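Local coordinates for protein guanine nucleotide exchange factor SRM1 (Saccharomyces cerevisiae, PDB 3OF7) that promotes the exchange of GDP for GTP on the Ran-type GTPases GSP1 and GSP2, binds chromatin and controls RNA metabolism and nuclear transport, at residues A[380-385]-A[389-394]; A[182-187]-A[194-199]. One frame throughout, in Å; residues are numbered along the deposited sequence. Where two conformers were deposited one is given.

Contact 1: A[380-385]-A[389-394]; sequences KSVAAG and SVAVAQ
An antiparallel beta ladder, with Val382 facing Ala391 and Ala383 facing Val390, joins 380-385 to 389-394 as the two arms of a hairpin. The N-to-C directions of the short segments 381-384 and 389-393 make 171°, close to fully antiparallel, and their axes approach to 4.7 Å. Four backbone bonds fix the register. In the hydrogen-bonded pair Ala383-Val390, Ala383 N reaches Val390 O at 2.8 Å and Val390 N returns to Ala383 O at 2.9 Å. Farther along, Val392 N donates to Ser381 O, and Lys380 N meets Val392 O at 2.8 Å, almost straight at 169°. These are the first two strands of a four-stranded propeller blade of the RCC1 fold, with the edge strand 379-384 paired to 388-393. Side chains alternate between the faces. Ser381, Ala383, Val390 and Val392 share one, where Ala383, Val390 and Val392 reach strand 432-439 of the next blade; on the other, Val382 CG2 lies 4.1 Å from Ala391 CB, and Val382 also touches Leu326 of strand 324-329. Ser381 OG, turned between its own N and carbonyl carbon (chi1 70°), rests against Val392 CG2 at 3.5 Å. At the end of the ladder the extended Lys380 chain runs obliquely across Val392, its CE 3.9 Å from Val392 CG1, while its CG passes 3.7 Å from Ala393 O.

Contact 2: A[182-187]-A[194-199]; sequences LGFYQD and TPWKVP
An aromatic cluster of Phe184, Tyr185 and Trp196 ties the loop after strand 180-183 to strand 195-197, toward the outside of a propeller blade in the third RCC1 repeat. Trp196 points the edge of its six-membered ring at the face of Tyr185, an edge-to-face pair with centroids 4.8 Å apart and planes at 60°. Its CH2 stands 3.4 Å above the Tyr185 ring plane, over the ring centre. Phe184 approaches obliquely: its CE2 comes to 3.3 Å from Trp196 CE3, with the planes at 72°, and Trp196 CE3 lies at the Phe184 edge. Trp196 reaches both rings because CG is anti to the backbone N (chi1 176°), which carries the indole across toward the loop. Beyond the cluster, Tyr185 OH lies 3.5 Å from Pro199 CG. A water sits at the edge of the tyrosine ring, in its plane, 2.8 Å from Tyr185 OH, and donates to Pro199 O at 2.7 Å. Trp228 of strand 225-229 meets Phe184 edge-to-face and also touches Tyr185 and Val198. With no direct polar bond between the segments, the loop is held against 194-199 by ring packing, by the Tyr185 hydroxyl lying against Pro199, and by the water that pairs this hydroxyl with Pro199 O.

Contact 1 and contact 2 lie on opposite sides of the chain's centre, their centres 31 Å apart and their nearest atoms about 21 Å, so neither touches the other. They belong to different RCC1 repeats, the sixth and the third, and hold different strands. The centre of contact 1 is about 10 Å from the centre of the chain, and contact 2 lies farther out. Both are partly buried: six of eleven touching residues are buried in contact 1, two of five in contact 2. Direct backbone hydrogen bonds join neighbouring strands in contact 1. In contact 2 Tyr185 CA and Val198 CA, the closest pair, stand 8.8 Å apart, too far for strand pairing, and side-chain rings span the distance. The buried area differs accordingly, 436 Å² against 219 Å².

Contact 1: A[380-385]-A[389-394]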
loop_
_atom_site.group_PDB
_atom_site.type_symbol
_atom_site.label_atom_id
_atom_site.label_comp_id
_atom_site.label_asym_id
_atom_site.label_seq_id
_atom_site.Cartn_x
_atom_site.Cartn_y
_atom_site.Cartn_z
ATOM N N LYS A 380 -0.218 -5.426 14.486
ATOM C CA LYS A 380 -1.485 -4.712 14.382
ATOM C C LYS A 380 -1.728 -4.068 13.006
ATOM O O LYS A 380 -2.866 -3.790 12.652
ATOM C CB LYS A 380 -1.663 -3.708 15.534
ATOM C CG LYS A 380 -0.597 -2.621 15.628
ATOM C CD LYS A 380 -0.948 -1.630 16.736
ATOM C CE LYS A 380 0.022 -0.467 16.780
ATOM N NZ LYS A 380 -0.487 0.659 17.658
ATOM N N SER A 381 -0.659 -3.828 12.243
ATOM C CA SER A 381 -0.780 -3.360 10.854
ATOM C C SER A 381 0.429 -3.807 10.040
ATOM O O SER A 381 1.470 -4.149 10.597
ATOM C CB SER A 381 -0.938 -1.831 10.771
ATOM O OG SER A 381 0.268 -1.160 11.129
ATOM N N VAL A 382 0.282 -3.803 8.722
ATOM C CA VAL A 382 1.335 -4.268 7.825
ATOM C C VAL A 382 1.293 -3.446 6.533
ATOM O O VAL A 382 0.232 -2.983 6.124
ATOM C CB VAL A 382 1.194 -5.802 7.565
ATOM C CG1 VAL A 382 -0.137 -6.146 6.877
ATOM C CG2 VAL A 382 2.380 -6.367 6.789
ATOM N N ALA A 383 2.461 -3.256 5.916
ATOM C CA ALA A 383 2.558 -2.594 4.627
ATOM C C ALA A 383 3.609 -3.316 3.798
ATOM O O ALA A 383 4.526 -3.923 4.343
ATOM C CB ALA A 383 2.933 -1.141 4.802
ATOM N N ALA A 384 3.472 -3.233 2.481
ATOM C CA ALA A 384 4.389 -3.902 1.564
ATOM C C ALA A 384 4.708 -2.983 0.409
ATOM O O ALA A 384 3.806 -2.315 -0.124
ATOM C CB ALA A 384 3.768 -5.194 1.051
ATOM N N GLY A 385 5.987 -2.934 0.043
ATOM C CA GLY A 385 6.437 -2.235 -1.164
ATOM C C GLY A 385 6.771 -3.301 -2.195
ATOM O O GLY A 385 6.331 -4.436 -2.054
ATOM N N SER A 389 8.784 -5.281 3.132
ATOM C CA SER A 389 7.597 -5.097 3.939
ATOM C C SER A 389 7.978 -4.461 5.263
ATOM O O SER A 389 9.136 -4.520 5.686
ATOM C CB SER A 389 6.897 -6.429 4.199
ATOM O OG SER A 389 6.738 -7.184 3.004
ATOM N N VAL A 390 6.987 -3.853 5.902
ATOM C CA VAL A 390 7.121 -3.300 7.238
ATOM C C VAL A 390 5.835 -3.634 7.987
ATOM O O VAL A 390 4.735 -3.372 7.491
ATOM C CB VAL A 390 7.339 -1.761 7.220
ATOM C CG1 VAL A 390 7.487 -1.204 8.648
ATOM C CG2 VAL A 390 8.550 -1.380 6.373
ATOM N N ALA A 391 5.979 -4.237 9.164
ATOM C CA ALA A 391 4.836 -4.523 10.036
ATOM C C ALA A 391 5.006 -3.829 11.388
ATOM O O ALA A 391 6.131 -3.588 11.835
ATOM C CB ALA A 391 4.672 -6.029 10.223
ATOM N N VAL A 392 3.889 -3.506 12.034
ATOM C CA VAL A 392 3.937 -2.824 13.330
ATOM C C VAL A 392 3.421 -3.754 14.410
ATOM O O VAL A 392 2.277 -4.214 14.345
ATOM C CB VAL A 392 3.113 -1.522 13.330
ATOM C CG1 VAL A 392 3.250 -0.806 14.683
ATOM C CG2 VAL A 392 3.574 -0.612 12.215
ATOM N N ALA A 393 4.275 -4.043 15.389
ATOM C CA ALA A 393 3.892 -4.895 16.510
ATOM C C ALA A 393 2.822 -4.211 17.344
ATOM O O ALA A 393 2.668 -3.000 17.285
ATOM C CB ALA A 393 5.113 -5.233 17.381
ATOM N N GLN A 394 2.098 -4.983 18.150
ATOM C CA GLN A 394 1.060 -4.395 18.998
ATOM C C GLN A 394 1.615 -3.263 19.877
ATOM O O GLN A 394 0.923 -2.275 20.119
ATOM C CB GLN A 394 0.361 -5.469 19.839
ATOM C CG GLN A 394 -0.554 -6.392 19.027
ATOM C CD GLN A 394 -1.211 -7.478 19.871
ATOM O OE1 GLN A 394 -0.755 -7.795 20.971
ATOM N NE2 GLN A 394 -2.284 -8.058 19.349
#

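Contact 2: A[182-187]-A[194-199]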
loop_
_atom_site.group_PDB
_atom_site.type_symbol
_atom_site.label_atom_id
_atom_site.label_comp_id
_atom_site.label_asym_id
_atom_site.label_seq_id
_atom_site.Cartn_x
_atom_site.Cartn_y
_atom_site.Cartn_z
ATOM N N LEU A 182 -0.332 4.162 -20.800
ATOM C CA LEU A 182 -1.632 3.731 -21.315
ATOM C C LEU A 182 -2.516 4.970 -21.442
ATOM O O LEU A 182 -2.950 5.319 -22.545
ATOM C CB LEU A 182 -2.291 2.669 -20.422
ATOM C CG LEU A 182 -3.668 2.117 -20.828
ATOM C CD1 LEU A 182 -3.687 1.685 -22.306
ATOM C CD2 LEU A 182 -4.110 0.958 -19.930
ATOM N N GLY A 183 -2.737 5.651 -20.317
ATOM C CA GLY A 183 -3.580 6.849 -20.282
ATOM C C GLY A 183 -4.261 6.983 -18.933
ATOM O O GLY A 183 -4.007 6.195 -18.010
ATOM N N PHE A 184 -5.141 7.966 -18.819
ATOM C CA PHE A 184 -5.800 8.238 -17.550
ATOM C C PHE A 184 -7.288 7.900 -17.610
ATOM O O PHE A 184 -7.768 7.054 -16.849
ATOM C CB PHE A 184 -5.555 9.694 -17.134
ATOM C CG PHE A 184 -6.285 10.110 -15.876
ATOM C CD1 PHE A 184 -5.828 9.709 -14.621
ATOM C CD2 PHE A 184 -7.415 10.932 -15.953
ATOM C CE1 PHE A 184 -6.499 10.106 -13.449
ATOM C CE2 PHE A 184 -8.092 11.332 -14.798
ATOM C CZ PHE A 184 -7.633 10.921 -13.540
ATOM N N TYR A 185 -8.022 8.554 -18.509
ATOM C CA TYR A 185 -9.466 8.306 -18.602
ATOM C C TYR A 185 -9.914 8.097 -20.052
ATOM O O TYR A 185 -9.787 8.994 -20.877
ATOM C CB TYR A 185 -10.251 9.446 -17.951
ATOM C CG TYR A 185 -11.692 9.099 -17.645
ATOM C CD1 TYR A 185 -12.713 9.457 -18.530
ATOM C CD2 TYR A 185 -12.038 8.422 -16.475
ATOM C CE1 TYR A 185 -14.039 9.146 -18.263
ATOM C CE2 TYR A 185 -13.374 8.111 -16.190
ATOM C CZ TYR A 185 -14.368 8.481 -17.098
ATOM O OH TYR A 185 -15.688 8.186 -16.848
ATOM N N GLN A 186 -10.410 6.898 -20.336
ATOM C CA GLN A 186 -10.826 6.499 -21.674
ATOM C C GLN A 186 -9.817 6.974 -22.730
ATOM O O GLN A 186 -8.604 6.822 -22.537
ATOM C CB GLN A 186 -12.265 6.982 -21.944
ATOM C CG GLN A 186 -13.263 6.386 -20.954
ATOM C CD GLN A 186 -14.677 6.925 -21.099
ATOM O OE1 GLN A 186 -14.889 8.054 -21.549
ATOM N NE2 GLN A 186 -15.651 6.121 -20.696
ATOM N N ASP A 187 -10.314 7.535 -23.830
ATOM C CA ASP A 187 -9.436 8.113 -24.849
ATOM C C ASP A 187 -9.507 9.637 -24.766
ATOM O O ASP A 187 -9.186 10.350 -25.726
ATOM C CB ASP A 187 -9.823 7.609 -26.247
ATOM C CG ASP A 187 -8.637 7.524 -27.191
ATOM O OD1 ASP A 187 -7.570 8.097 -26.884
ATOM N N THR A 194 -3.824 17.840 -12.568
ATOM C CA THR A 194 -4.487 18.367 -11.372
ATOM C C THR A 194 -5.636 17.442 -10.967
ATOM O O THR A 194 -6.168 16.720 -11.809
ATOM C CB THR A 194 -5.010 19.808 -11.598
ATOM O OG1 THR A 194 -5.810 19.846 -12.787
ATOM C CG2 THR A 194 -3.841 20.791 -11.739
ATOM N N PRO A 195 -6.004 17.432 -9.666
ATOM C CA PRO A 195 -7.137 16.626 -9.223
ATOM C C PRO A 195 -8.388 16.840 -10.086
ATOM O O PRO A 195 -8.702 17.969 -10.454
ATOM C CB PRO A 195 -7.366 17.117 -7.793
ATOM C CG PRO A 195 -5.999 17.477 -7.319
ATOM C CD PRO A 195 -5.278 18.029 -8.523
ATOM N N TRP A 196 -9.074 15.743 -10.393
ATOM C CA TRP A 196 -10.168 15.723 -11.367
ATOM C C TRP A 196 -11.257 14.800 -10.860
ATOM O O TRP A 196 -10.980 13.673 -10.437
ATOM C CB TRP A 196 -9.620 15.229 -12.715
ATOM C CG TRP A 196 -10.607 15.051 -13.844
ATOM C CD1 TRP A 196 -11.091 16.028 -14.681
ATOM C CD2 TRP A 196 -11.182 13.819 -14.296
ATOM N NE1 TRP A 196 -11.945 15.477 -15.606
ATOM C CE2 TRP A 196 -12.017 14.124 -15.398
ATOM C CE3 TRP A 196 -11.083 12.487 -13.871
ATOM C CZ2 TRP A 196 -12.741 13.147 -16.083
ATOM C CZ3 TRP A 196 -11.804 11.511 -14.557
ATOM C CH2 TRP A 196 -12.620 11.850 -15.655
ATOM N N LYS A 197 -12.502 15.280 -10.896
ATOM C CA LYS A 197 -13.635 14.498 -10.424
ATOM C C LYS A 197 -13.920 13.346 -11.376
ATOM O O LYS A 197 -14.122 13.557 -12.581
ATOM C CB LYS A 197 -14.885 15.378 -10.277
ATOM C CG LYS A 197 -16.037 14.680 -9.574
ATOM C CD LYS A 197 -17.294 15.550 -9.521
ATOM C CE LYS A 197 -18.462 14.761 -8.946
ATOM N NZ LYS A 197 -19.772 15.469 -9.125
ATOM N N VAL A 198 -13.909 12.129 -10.840
ATOM C CA VAL A 198 -14.187 10.944 -11.639
ATOM C C VAL A 198 -15.706 10.846 -11.777
ATOM O O VAL A 198 -16.407 10.872 -10.769
ATOM C CB VAL A 198 -13.604 9.666 -10.991
ATOM C CG1 VAL A 198 -13.897 8.430 -11.838
ATOM C CG2 VAL A 198 -12.100 9.818 -10.775
ATOM N N PRO A 199 -16.221 10.786 -13.025
ATOM C CA PRO A 199 -17.667 10.646 -13.226
ATOM C C PRO A 199 -18.234 9.463 -12.461
ATOM O O PRO A 199 -17.650 8.374 -12.459
ATOM C CB PRO A 199 -17.794 10.437 -14.744
ATOM C CG PRO A 199 -16.646 11.188 -15.302
ATOM C CD PRO A 199 -15.514 10.981 -14.304
HETATM O O HOH W 1 -16.236 7.050 -14.352
#